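Local coordinates for profilin-2 (Mus musculus, PDB 2V8F), which binds actin and proline-rich partners such as the formin homology 1 domain of mDia1, linking them in the control of the actin cytoskeleton, at residues W4-V8 against W32-A36; A20-C26 against A106-F112; E47-I51 against L64-A68; G82-D87 against N125-Y129. One frame throughout, in Å; residues are numbered along the deposited sequence. Where two conformers were deposited one is given.

Interaction 1 (W4-V8 against W32-A36); sequences WQSYV and WAATA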
loop_
_atom_site.group_PDB
_atom_site.type_symbol
_atom_site.label_atom_id
_atom_site.label_comp_id
_atom_site.label_asym_id
_atom_site.label_seq_id
_atom_site.Cartn_x
_atom_site.Cartn_y
_atom_site.Cartn_z
ATOM N N TRP A 4 -6.032 -3.380 10.112
ATOM C CA TRP A 4 -6.221 -4.249 8.966
ATOM C C TRP A 4 -5.730 -3.581 7.696
ATOM O O TRP A 4 -5.478 -4.256 6.690
ATOM C CB TRP A 4 -7.719 -4.569 8.861
ATOM C CG TRP A 4 -8.091 -5.573 9.906
ATOM C CD1 TRP A 4 -8.779 -5.347 11.049
ATOM C CD2 TRP A 4 -7.761 -6.973 9.903
ATOM N NE1 TRP A 4 -8.922 -6.515 11.766
ATOM C CE2 TRP A 4 -8.318 -7.511 11.094
ATOM C CE3 TRP A 4 -7.084 -7.820 9.043
ATOM C CZ2 TRP A 4 -8.197 -8.868 11.409
ATOM C CZ3 TRP A 4 -6.966 -9.137 9.353
ATOM C CH2 TRP A 4 -7.521 -9.651 10.539
ATOM N N GLN A 5 -5.543 -2.269 7.679
ATOM C CA GLN A 5 -4.984 -1.647 6.462
ATOM C C GLN A 5 -3.582 -2.155 6.163
ATOM O O GLN A 5 -3.183 -2.160 4.982
ATOM C CB GLN A 5 -5.022 -0.112 6.588
ATOM C CG GLN A 5 -5.159 0.626 5.272
ATOM C CD GLN A 5 -6.465 0.411 4.520
ATOM O OE1 GLN A 5 -7.561 0.370 5.095
ATOM N NE2 GLN A 5 -6.421 0.286 3.197
ATOM N N SER A 6 -2.844 -2.574 7.178
ATOM C CA SER A 6 -1.518 -3.152 6.919
ATOM C C SER A 6 -1.587 -4.407 6.065
ATOM O O SER A 6 -0.656 -4.740 5.321
ATOM C CB SER A 6 -0.811 -3.448 8.253
ATOM O OG SER A 6 -1.489 -4.458 8.991
ATOM N N TYR A 7 -2.714 -5.133 6.198
ATOM C CA TYR A 7 -2.887 -6.319 5.336
ATOM C C TYR A 7 -3.135 -5.930 3.895
ATOM O O TYR A 7 -2.623 -6.585 2.982
ATOM C CB TYR A 7 -4.041 -7.179 5.888
ATOM C CG TYR A 7 -3.538 -7.959 7.096
ATOM C CD1 TYR A 7 -3.293 -9.309 6.941
ATOM C CD2 TYR A 7 -3.322 -7.374 8.362
ATOM C CE1 TYR A 7 -2.844 -10.098 7.978
ATOM C CE2 TYR A 7 -2.856 -8.176 9.409
ATOM C CZ TYR A 7 -2.621 -9.511 9.216
ATOM O OH TYR A 7 -2.163 -10.304 10.221
ATOM N N VAL A 8 -3.920 -4.884 3.694
ATOM C CA VAL A 8 -4.047 -4.330 2.343
ATOM C C VAL A 8 -2.699 -3.912 1.811
ATOM O O VAL A 8 -2.394 -4.214 0.641
ATOM C CB VAL A 8 -5.079 -3.184 2.352
ATOM C CG1 VAL A 8 -5.190 -2.475 1.012
ATOM C CG2 VAL A 8 -6.491 -3.630 2.703
ATOM N N TRP A 32 -13.700 -4.658 6.073
ATOM C CA TRP A 32 -12.919 -4.216 7.186
ATOM C C TRP A 32 -11.838 -3.218 6.781
ATOM O O TRP A 32 -11.595 -2.286 7.492
ATOM C CB TRP A 32 -12.262 -5.382 7.967
ATOM C CG TRP A 32 -13.230 -6.330 8.628
ATOM C CD1 TRP A 32 -14.582 -6.362 8.519
ATOM C CD2 TRP A 32 -12.875 -7.394 9.495
ATOM N NE1 TRP A 32 -15.107 -7.376 9.269
ATOM C CE2 TRP A 32 -14.070 -8.034 9.890
ATOM C CE3 TRP A 32 -11.672 -7.885 10.013
ATOM C CZ2 TRP A 32 -14.109 -9.140 10.756
ATOM C CZ3 TRP A 32 -11.709 -8.949 10.857
ATOM C CH2 TRP A 32 -12.888 -9.583 11.236
ATOM N N ALA A 33 -11.219 -3.473 5.656
ATOM C CA ALA A 33 -10.182 -2.553 5.128
ATOM C C ALA A 33 -10.143 -2.808 3.617
ATOM O O ALA A 33 -10.253 -3.942 3.167
ATOM C CB ALA A 33 -8.816 -2.785 5.714
ATOM N N ALA A 34 -9.955 -1.769 2.838
ATOM C CA ALA A 34 -9.832 -1.899 1.403
ATOM C C ALA A 34 -9.075 -0.732 0.788
ATOM O O ALA A 34 -9.049 0.352 1.359
ATOM C CB ALA A 34 -11.245 -1.922 0.801
ATOM N N THR A 35 -8.494 -0.955 -0.360
ATOM C CA THR A 35 -7.957 0.115 -1.201
ATOM C C THR A 35 -9.005 1.176 -1.445
ATOM O O THR A 35 -10.121 0.852 -1.786
ATOM C CB THR A 35 -7.552 -0.524 -2.550
ATOM O OG1 THR A 35 -6.535 -1.497 -2.319
ATOM C CG2 THR A 35 -7.035 0.529 -3.545
ATOM N N ALA A 36 -8.689 2.442 -1.230
ATOM C CA ALA A 36 -9.630 3.529 -1.475
ATOM C C ALA A 36 -9.854 3.663 -2.971
ATOM O O ALA A 36 -8.867 3.547 -3.718
ATOM C CB ALA A 36 -9.088 4.814 -0.849
HETATM O O HOH W 1 -10.153 0.772 4.344
#
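W4 and W32 meet as a T-shaped (edge-to-face) pair: the six-membered ring of W32 turns its CE3-CZ3 side toward one face of the W4 indole, with the planes 65° apart. W32 CE3 stands 3.5 Å from W4 CE2, offset toward the rim of that ring, and the two side chains run alongside each other in the same direction. The pair belongs to the poly-proline groove of profilin. W4 NE1 donates to the backbone of the bound proline-rich peptide, apolar side chains of the peptide pack on both indoles, and W32 NE1 is held by the carbonyl of A28. Next to the rings the packing stays close around A33, whose CB is 3.8 Å from W4 CB and 3.9 Å from V8 CG2. V8 CG1 merely touches T35 OG1, which is hydrogen-bonded to A20 N.

The Q5 side is looser, watered and less certain, as Q5 adopts two conformers. In one, with CG anti to the backbone N (chi1 -151°) and a bend at chi2, the chain folds over A33, and NE2 gives a nearly straight bond of 3.2 Å to A34 O. That donor stands above the carbonyl plane, although the acceptor lies close to the plane of the Q5 amide. One water bridges the two segments, donating to Q5 OE1 at 2.7 Å and accepting from A34 N.

A classic bulge sets W32 and A33 together opposite I22. Helix 5-12 lies against strand 31-34 here, W4 also touching I22 of strand 19-24 and L135 of helix 121-137.

Interaction 2 (A20-C26 against A106-F112); sequences AAIVGYC and AGRVLVF. With SO4 (sulfate ion), chain F.
Strands 20-24 and 109-112 run antiparallel, 157° between their directions and 4.4 Å apart at closest approach, as neighbours in the central antiparallel sheet of the profilin fold. A21-F112 and V23-L110 are hydrogen-bonded pairs; I22-V111 and G24-V109 are non-hydrogen-bonded. The ladder closes with Y25 N donating to R108 O, just past the end of strand 20-24.

Side chains alternate between the two faces. On one, I22 crosses V109 obliquely through CG2 and lies alongside V111, CD1 to CG2, under the cover of W4 and helix 121-137. On the other, V23 CG2 comes within 3.6 Å of F112 CD1, while L110 packs on Y25; I48 and V52 of helix 45-52 cover this side.

Y25 directs the edge of its ring toward the A106-R108 turn, because chi1 of 68° puts CG between the backbone N and the carbonyl carbon. Its OH donates to A106 O at 2.6 Å, with the oxygen in the ring plane and the hydroxyl in the carbonyl plane; R105 also bonds this OH. C26 SG lies over the centre of one face of the ring.

At the same turn, R108 binds a sulfate, probably from the crystallisation liquor: NE donates to O3 at 2.8 Å and NH2 to O1 at 2.7 Å. A water donating to both sulfate O4 and R108 O, and accepting from C26 N, ties the anion to the backbone.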
loop_
_atom_site.group_PDB
_atom_site.type_symbol
_atom_site.label_atom_id
_atom_site.label_comp_id
_atom_site.label_asym_id
_atom_site.label_seq_id
_atom_site.Cartn_x
_atom_site.Cartn_y
_atom_site.Cartn_z
ATOM N N ALA A 20 -6.955 -4.301 -3.064
ATOM C CA ALA A 20 -7.024 -5.435 -2.134
ATOM C C ALA A 20 -7.982 -5.079 -1.019
ATOM O O ALA A 20 -8.268 -3.915 -0.767
ATOM C CB ALA A 20 -5.682 -5.874 -1.584
ATOM N N ALA A 21 -8.479 -6.098 -0.340
ATOM C CA ALA A 21 -9.392 -5.880 0.759
ATOM C C ALA A 21 -9.421 -7.063 1.723
ATOM O O ALA A 21 -9.176 -8.197 1.329
ATOM C CB ALA A 21 -10.813 -5.615 0.278
ATOM N N ILE A 22 -9.734 -6.752 2.963
ATOM C CA ILE A 22 -10.091 -7.692 3.998
ATOM C C ILE A 22 -11.541 -7.472 4.341
ATOM O O ILE A 22 -11.949 -6.356 4.661
ATOM C CB ILE A 22 -9.208 -7.532 5.234
ATOM C CG1 ILE A 22 -7.727 -7.705 4.931
ATOM C CG2 ILE A 22 -9.631 -8.495 6.343
ATOM C CD1 ILE A 22 -7.342 -9.084 4.408
ATOM N N VAL A 23 -12.351 -8.527 4.271
ATOM C CA VAL A 23 -13.799 -8.439 4.361
ATOM C C VAL A 23 -14.323 -9.509 5.312
ATOM O O VAL A 23 -14.110 -10.699 5.047
ATOM C CB VAL A 23 -14.425 -8.552 2.953
ATOM C CG1 VAL A 23 -15.942 -8.480 3.034
ATOM C CG2 VAL A 23 -13.853 -7.549 1.985
ATOM N N GLY A 24 -15.016 -9.148 6.393
ATOM C CA GLY A 24 -15.612 -10.135 7.237
ATOM C C GLY A 24 -16.768 -10.829 6.493
ATOM O O GLY A 24 -17.456 -10.202 5.709
ATOM N N TYR A 25 -16.983 -12.104 6.862
ATOM C CA TYR A 25 -18.121 -12.785 6.247
ATOM C C TYR A 25 -19.045 -13.452 7.271
ATOM O O TYR A 25 -19.982 -14.149 6.858
ATOM C CB TYR A 25 -17.716 -13.806 5.248
ATOM C CG TYR A 25 -17.017 -15.047 5.665
ATOM C CD1 TYR A 25 -15.655 -15.085 5.894
ATOM C CD2 TYR A 25 -17.713 -16.248 5.791
ATOM C CE1 TYR A 25 -15.027 -16.258 6.257
ATOM C CE2 TYR A 25 -17.045 -17.393 6.143
ATOM C CZ TYR A 25 -15.694 -17.425 6.402
ATOM O OH TYR A 25 -15.072 -18.621 6.730
ATOM N N CYS A 26 -18.789 -13.249 8.552
ATOM C CA CYS A 26 -19.552 -13.890 9.623
ATOM C C CYS A 26 -20.494 -12.885 10.286
ATOM O O CYS A 26 -21.498 -12.481 9.672
ATOM C CB CYS A 26 -18.629 -14.646 10.564
ATOM S SG CYS A 26 -17.704 -15.982 9.807
ATOM N N ALA A 106 -10.554 -17.363 5.044
ATOM C CA ALA A 106 -10.142 -17.786 6.382
ATOM C C ALA A 106 -11.387 -18.100 7.210
ATOM O O ALA A 106 -12.459 -18.319 6.647
ATOM C CB ALA A 106 -9.233 -16.738 6.979
ATOM N N GLY A 107 -11.259 -18.197 8.525
ATOM C CA GLY A 107 -12.343 -18.553 9.363
ATOM C C GLY A 107 -13.373 -17.447 9.553
ATOM O O GLY A 107 -14.579 -17.715 9.680
ATOM N N ARG A 108 -12.894 -16.212 9.636
ATOM C CA ARG A 108 -13.683 -15.033 9.914
ATOM C C ARG A 108 -13.749 -14.023 8.787
ATOM O O ARG A 108 -14.669 -13.226 8.677
ATOM C CB ARG A 108 -13.180 -14.271 11.190
ATOM C CG ARG A 108 -13.178 -15.172 12.429
ATOM C CD ARG A 108 -12.612 -14.467 13.653
ATOM N NE ARG A 108 -13.366 -13.356 14.130
ATOM C CZ ARG A 108 -13.053 -12.682 15.247
ATOM N NH1 ARG A 108 -11.991 -13.011 15.955
ATOM N NH2 ARG A 108 -13.830 -11.695 15.590
ATOM N N VAL A 109 -12.733 -14.039 7.938
ATOM C CA VAL A 109 -12.527 -13.029 6.930
ATOM C C VAL A 109 -12.226 -13.653 5.555
ATOM O O VAL A 109 -11.717 -14.761 5.469
ATOM C CB VAL A 109 -11.414 -12.005 7.276
ATOM C CG1 VAL A 109 -11.707 -11.252 8.551
ATOM C CG2 VAL A 109 -10.037 -12.644 7.374
ATOM N N LEU A 110 -12.477 -12.867 4.536
ATOM C CA LEU A 110 -12.127 -13.053 3.176
ATOM C C LEU A 110 -11.023 -12.077 2.770
ATOM O O LEU A 110 -11.040 -10.918 3.198
ATOM C CB LEU A 110 -13.294 -12.739 2.230
ATOM C CG LEU A 110 -14.535 -13.575 2.486
ATOM C CD1 LEU A 110 -15.714 -13.049 1.665
ATOM C CD2 LEU A 110 -14.323 -15.070 2.199
ATOM N N VAL A 111 -10.084 -12.581 1.993
ATOM C CA VAL A 111 -9.033 -11.824 1.388
ATOM C C VAL A 111 -9.358 -11.632 -0.080
ATOM O O VAL A 111 -9.538 -12.642 -0.771
ATOM C CB VAL A 111 -7.695 -12.542 1.530
ATOM C CG1 VAL A 111 -6.597 -11.765 0.805
ATOM C CG2 VAL A 111 -7.394 -12.796 3.002
ATOM N N PHE A 112 -9.452 -10.402 -0.565
ATOM C CA PHE A 112 -9.673 -10.089 -1.962
ATOM C C PHE A 112 -8.441 -9.389 -2.547
ATOM O O PHE A 112 -7.922 -8.471 -1.931
ATOM C CB PHE A 112 -10.884 -9.151 -2.119
ATOM C CG PHE A 112 -12.241 -9.710 -1.891
ATOM C CD1 PHE A 112 -12.778 -9.834 -0.615
ATOM C CD2 PHE A 112 -13.009 -10.121 -2.958
ATOM C CE1 PHE A 112 -14.052 -10.350 -0.478
ATOM C CE2 PHE A 112 -14.274 -10.627 -2.823
ATOM C CZ PHE A 112 -14.786 -10.781 -1.535
HETATM S S SO4 F . -16.793 -12.033 13.598
HETATM O O1 SO4 F . -15.853 -10.899 13.920
HETATM O O2 SO4 F . -17.538 -12.333 14.827
HETATM O O3 SO4 F . -15.965 -13.207 13.214
HETATM O O4 SO4 F . -17.643 -11.679 12.461
HETATM O O HOH W 2 -16.734 -11.784 9.914
#

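Interaction 3 (E47-I51 against L64-A68); sequences EIDMI and LTLGA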
loop_
_atom_site.group_PDB
_atom_site.type_symbol
_atom_site.label_atom_id
_atom_site.label_comp_id
_atom_site.label_asym_id
_atom_site.label_seq_id
_atom_site.Cartn_x
_atom_site.Cartn_y
_atom_site.Cartn_z
ATOM N N GLU A 47 -23.531 -9.028 -1.337
ATOM C CA GLU A 47 -22.495 -9.581 -2.180
ATOM C C GLU A 47 -21.592 -10.566 -1.476
ATOM O O GLU A 47 -21.194 -11.571 -2.057
ATOM C CB GLU A 47 -21.635 -8.459 -2.788
ATOM C CG GLU A 47 -22.375 -7.633 -3.793
ATOM C CD GLU A 47 -21.635 -6.411 -4.277
ATOM O OE1 GLU A 47 -20.725 -5.967 -3.528
ATOM O OE2 GLU A 47 -21.936 -5.856 -5.372
ATOM N N ILE A 48 -21.275 -10.312 -0.213
ATOM C CA ILE A 48 -20.545 -11.278 0.596
ATOM C C ILE A 48 -21.303 -12.601 0.737
ATOM O O ILE A 48 -20.724 -13.691 0.579
ATOM C CB ILE A 48 -20.210 -10.677 1.977
ATOM C CG1 ILE A 48 -19.292 -9.441 1.851
ATOM C CG2 ILE A 48 -19.574 -11.697 2.888
ATOM C CD1 ILE A 48 -19.321 -8.546 3.066
ATOM N N ASP A 49 -22.607 -12.537 1.032
ATOM C CA ASP A 49 -23.431 -13.731 1.154
ATOM C C ASP A 49 -23.332 -14.546 -0.139
ATOM O O ASP A 49 -23.317 -15.779 -0.081
ATOM C CB ASP A 49 -24.871 -13.356 1.377
ATOM C CG ASP A 49 -25.268 -12.918 2.746
ATOM O OD1 ASP A 49 -24.529 -13.299 3.669
ATOM O OD2 ASP A 49 -26.324 -12.217 2.872
ATOM N N MET A 50 -23.304 -13.891 -1.301
ATOM C CA MET A 50 -23.227 -14.642 -2.568
ATOM C C MET A 50 -21.892 -15.379 -2.661
ATOM O O MET A 50 -21.829 -16.517 -3.101
ATOM C CB MET A 50 -23.467 -13.704 -3.718
ATOM C CG MET A 50 -23.411 -14.346 -5.085
ATOM S SD MET A 50 -24.661 -15.634 -5.284
ATOM C CE MET A 50 -26.156 -14.641 -5.068
ATOM N N ILE A 51 -20.817 -14.710 -2.271
ATOM C CA ILE A 51 -19.500 -15.341 -2.305
ATOM C C ILE A 51 -19.444 -16.546 -1.365
ATOM O O ILE A 51 -18.865 -17.565 -1.757
ATOM C CB ILE A 51 -18.412 -14.290 -1.945
ATOM C CG1 ILE A 51 -18.304 -13.178 -3.009
ATOM C CG2 ILE A 51 -17.078 -14.946 -1.647
ATOM C CD1 ILE A 51 -17.435 -13.546 -4.186
ATOM N N LEU A 64 -21.861 -12.643 -10.447
ATOM C CA LEU A 64 -22.029 -11.976 -9.174
ATOM C C LEU A 64 -21.506 -10.558 -9.317
ATOM O O LEU A 64 -20.825 -10.237 -10.300
ATOM C CB LEU A 64 -21.310 -12.741 -8.064
ATOM C CG LEU A 64 -19.838 -13.073 -8.179
ATOM C CD1 LEU A 64 -18.920 -11.905 -7.835
ATOM C CD2 LEU A 64 -19.482 -14.194 -7.206
ATOM N N THR A 65 -21.748 -9.729 -8.316
ATOM C CA THR A 65 -21.132 -8.385 -8.353
ATOM C C THR A 65 -20.229 -8.188 -7.148
ATOM O O THR A 65 -20.411 -8.808 -6.100
ATOM C CB THR A 65 -22.162 -7.246 -8.404
ATOM O OG1 THR A 65 -23.015 -7.383 -7.238
ATOM C CG2 THR A 65 -22.998 -7.263 -9.670
ATOM N N LEU A 66 -19.250 -7.305 -7.286
ATOM C CA LEU A 66 -18.393 -6.846 -6.207
ATOM C C LEU A 66 -18.440 -5.337 -6.329
ATOM O O LEU A 66 -18.041 -4.768 -7.344
ATOM C CB LEU A 66 -16.987 -7.394 -6.366
ATOM C CG LEU A 66 -16.864 -8.919 -6.197
ATOM C CD1 LEU A 66 -15.467 -9.392 -6.499
ATOM C CD2 LEU A 66 -17.304 -9.344 -4.802
ATOM N N GLY A 67 -18.913 -4.666 -5.283
ATOM C CA GLY A 67 -18.994 -3.220 -5.357
ATOM C C GLY A 67 -19.864 -2.824 -6.533
ATOM O O GLY A 67 -19.602 -1.795 -7.132
ATOM N N ALA A 68 -20.896 -3.591 -6.850
ATOM C CA ALA A 68 -21.839 -3.406 -7.939
ATOM C C ALA A 68 -21.224 -3.626 -9.331
ATOM O O ALA A 68 -21.918 -3.476 -10.343
ATOM C CB ALA A 68 -22.523 -2.030 -7.858
HETATM O O HOH W 3 -21.136 -11.261 -4.904
#
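E47 reaches across from helix 47-51 almost fully extended beyond CG (chi2 172°), its carboxylate entering the turn that follows strand 64-66. Its side chain crosses that of T65 at about a right angle. T65 OG1, placed between the backbone N and the carbonyl carbon (chi1 58°), donates to E47 OE2 at 2.6 Å from the anti side, somewhat out of the carboxylate plane. The syn lone pair of the same oxygen takes the N-H of A68, at 2.9 Å. The second oxygen, OE1, receives G67 N at 2.8 Å, again from the syn side but 27° out of the plane. Three donors of segment 64-68 thus hold both oxygens and fix the rotation of the carboxylate, and OE1 has a further partner outside the two segments. The tight turn, with positive phi at G67 and A68, presents two successive N-H groups to the acid.

Farther along the helix the contact becomes apolar. I51 meets L64 at about a right angle, CD1 to CD2 at 3.7 Å, and the same CD1 also touches L66 CD2. M50 slants across L64, CG against CB, at the more exposed side. Between the polar and apolar parts, a water donates to E47 O and to T65 O, joining the helix and strand backbones.

The helix crosses the strand at the edge of the central sheet, with I51 continuing inward onto M86, I88 and L110. A buried acid that accepts from two backbone N-H groups and a hydroxyl would be expected to favour the ionised form, two of these three hydrogen bonds gripping OE2.

Interaction 4 (G82-D87 against N125-Y129); sequences GDCTMD and NKKAY
N125 spends both hydrogens of its amide on strand 85-87. ND2 donates to D87 OD1 at 2.8 Å, meeting that oxygen on the syn side, and to T85 OG1 at 3.0 Å; both acceptors lie near the amide plane, so the pair keeps the group from rotating. The amide reaches them because CG is anti to the backbone N (chi1 -177°), and its plane is turned 48° from the carboxylate of D87, whose OD2 has a salt bridge with R75 in strand 69-77.

T85 OG1 accepts from N125 and donates to D83 OD1, 2.6 Å away. A water donates to D83 OD1 and N125 OD1, closing a ring through the threonine hydroxyl.

Packing takes over one helical turn later. T85 CG2 touches Y129 CB at 3.8 Å, the two side chains crossing at a slant, and the edge of the Y129 ring lies by D83 O, 3.4 Å from CD1. Near the exposed end, G82 O approaches Y129 CE1, and another water donates to D83 O and Y129 O.

Helix 121-137 is thus laid nearly antiparallel along strand 85-90, 153° between the short segments, on a face of the profilin sheet. The neutral amide bonds D87 directly and is tied to D83 through the threonine bridge and a water, while R75 would probably balance the charge of D87.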
loop_
_atom_site.group_PDB
_atom_site.type_symbol
_atom_site.label_atom_id
_atom_site.label_comp_id
_atom_site.label_asym_id
_atom_site.label_seq_id
_atom_site.Cartn_x
_atom_site.Cartn_y
_atom_site.Cartn_z
ATOM N N GLY A 82 -7.924 -27.149 2.245
ATOM C CA GLY A 82 -6.534 -26.974 1.839
ATOM C C GLY A 82 -6.395 -26.031 0.674
ATOM O O GLY A 82 -5.325 -25.842 0.102
ATOM N N ASP A 83 -7.515 -25.431 0.287
ATOM C CA ASP A 83 -7.468 -24.478 -0.835
ATOM C C ASP A 83 -8.199 -23.211 -0.396
ATOM O O ASP A 83 -7.589 -22.167 -0.138
ATOM C CB ASP A 83 -8.063 -25.128 -2.085
ATOM C CG ASP A 83 -7.965 -24.268 -3.321
ATOM O OD1 ASP A 83 -7.852 -23.048 -3.170
ATOM O OD2 ASP A 83 -8.007 -24.808 -4.437
ATOM N N CYS A 84 -9.520 -23.257 -0.327
ATOM C CA CYS A 84 -10.321 -22.181 0.215
ATOM C C CYS A 84 -10.200 -20.883 -0.610
ATOM O O CYS A 84 -10.193 -19.796 -0.046
ATOM C CB CYS A 84 -9.929 -21.866 1.666
ATOM S SG CYS A 84 -10.288 -23.314 2.745
ATOM N N THR A 85 -10.121 -21.004 -1.929
ATOM C CA THR A 85 -10.052 -19.878 -2.814
ATOM C C THR A 85 -11.183 -19.932 -3.819
ATOM O O THR A 85 -11.750 -20.973 -4.140
ATOM C CB THR A 85 -8.679 -19.758 -3.546
ATOM O OG1 THR A 85 -8.561 -20.845 -4.448
ATOM C CG2 THR A 85 -7.525 -19.676 -2.549
ATOM N N MET A 86 -11.450 -18.753 -4.418
ATOM C CA MET A 86 -12.220 -18.650 -5.634
ATOM C C MET A 86 -11.517 -17.664 -6.568
ATOM O O MET A 86 -10.940 -16.690 -6.101
ATOM C CB MET A 86 -13.601 -18.039 -5.461
ATOM C CG MET A 86 -14.728 -18.765 -4.810
ATOM S SD MET A 86 -16.000 -17.509 -4.522
ATOM C CE MET A 86 -16.995 -17.618 -5.950
ATOM N N ASP A 87 -11.628 -17.944 -7.837
ATOM C CA ASP A 87 -11.128 -17.091 -8.891
ATOM C C ASP A 87 -12.290 -16.470 -9.635
ATOM O O ASP A 87 -13.248 -17.134 -10.034
ATOM C CB ASP A 87 -10.215 -17.921 -9.783
ATOM C CG ASP A 87 -9.126 -18.585 -8.936
ATOM O OD1 ASP A 87 -8.301 -17.836 -8.371
ATOM O OD2 ASP A 87 -9.101 -19.853 -8.900
ATOM N N ASN A 125 -4.107 -15.956 -7.182
ATOM C CA ASN A 125 -4.637 -17.039 -6.370
ATOM C C ASN A 125 -3.657 -17.408 -5.285
ATOM O O ASN A 125 -4.044 -17.573 -4.128
ATOM C CB ASN A 125 -4.984 -18.241 -7.277
ATOM C CG ASN A 125 -5.610 -19.356 -6.445
ATOM O OD1 ASN A 125 -4.909 -20.142 -5.805
ATOM N ND2 ASN A 125 -6.944 -19.373 -6.476
ATOM N N LYS A 126 -2.379 -17.487 -5.613
ATOM C CA LYS A 126 -1.365 -17.871 -4.627
ATOM C C LYS A 126 -1.332 -16.840 -3.515
ATOM O O LYS A 126 -1.253 -17.148 -2.331
ATOM C CB LYS A 126 -0.022 -18.031 -5.353
ATOM C CG LYS A 126 0.201 -19.277 -6.190
ATOM C CD LYS A 126 1.311 -19.090 -7.216
ATOM C CE LYS A 126 1.727 -20.364 -7.906
ATOM N NZ LYS A 126 1.269 -21.596 -7.198
ATOM N N LYS A 127 -1.393 -15.561 -3.866
ATOM C CA LYS A 127 -1.430 -14.480 -2.887
ATOM C C LYS A 127 -2.606 -14.579 -1.932
ATOM O O LYS A 127 -2.461 -14.486 -0.724
ATOM C CB LYS A 127 -1.519 -13.165 -3.665
ATOM C CG LYS A 127 -1.419 -11.889 -2.856
ATOM C CD LYS A 127 -1.271 -10.648 -3.725
ATOM C CE LYS A 127 0.112 -10.563 -4.353
ATOM N NZ LYS A 127 1.170 -10.153 -3.380
ATOM N N ALA A 128 -3.797 -14.782 -2.490
ATOM C CA ALA A 128 -4.995 -14.921 -1.686
ATOM C C ALA A 128 -4.946 -16.164 -0.781
ATOM O O ALA A 128 -5.330 -16.150 0.394
ATOM C CB ALA A 128 -6.277 -14.908 -2.522
ATOM N N TYR A 129 -4.526 -17.262 -1.373
ATOM C CA TYR A 129 -4.356 -18.511 -0.644
ATOM C C TYR A 129 -3.447 -18.302 0.555
ATOM O O TYR A 129 -3.751 -18.770 1.642
ATOM C CB TYR A 129 -3.812 -19.611 -1.578
ATOM C CG TYR A 129 -3.316 -20.800 -0.779
ATOM C CD1 TYR A 129 -4.227 -21.761 -0.340
ATOM C CD2 TYR A 129 -1.972 -20.985 -0.458
ATOM C CE1 TYR A 129 -3.819 -22.857 0.396
ATOM C CE2 TYR A 129 -1.569 -22.046 0.281
ATOM C CZ TYR A 129 -2.496 -22.977 0.698
ATOM O OH TYR A 129 -2.039 -24.050 1.429
HETATM O O HOH W 4 -6.175 -20.644 1.921
HETATM O O HOH W 5 -5.320 -22.366 -4.331
#

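In the fold
All four contacts build on one antiparallel sheet, whose faces carry the terminal helices on one side and helix 45-52 on the other. Interactions 1 and 2 interlock: W32 N is 2.8 Å from I22 O, and W32 CZ3 packs 3.3 Å from V109 CG1. Both reach the bound proline-rich peptide, interaction 1 through W4 and W32, interaction 2 through R108. Interaction 3, nested along the chain inside the loop closed by interaction 2, joins it where I48 CD1 comes 3.4 Å from V23 CG1. Interaction 4 lies about 17 Å from interaction 3 and about 18 Å from interaction 1, centre to centre; no peptide contact involves either of interactions 3 and 4.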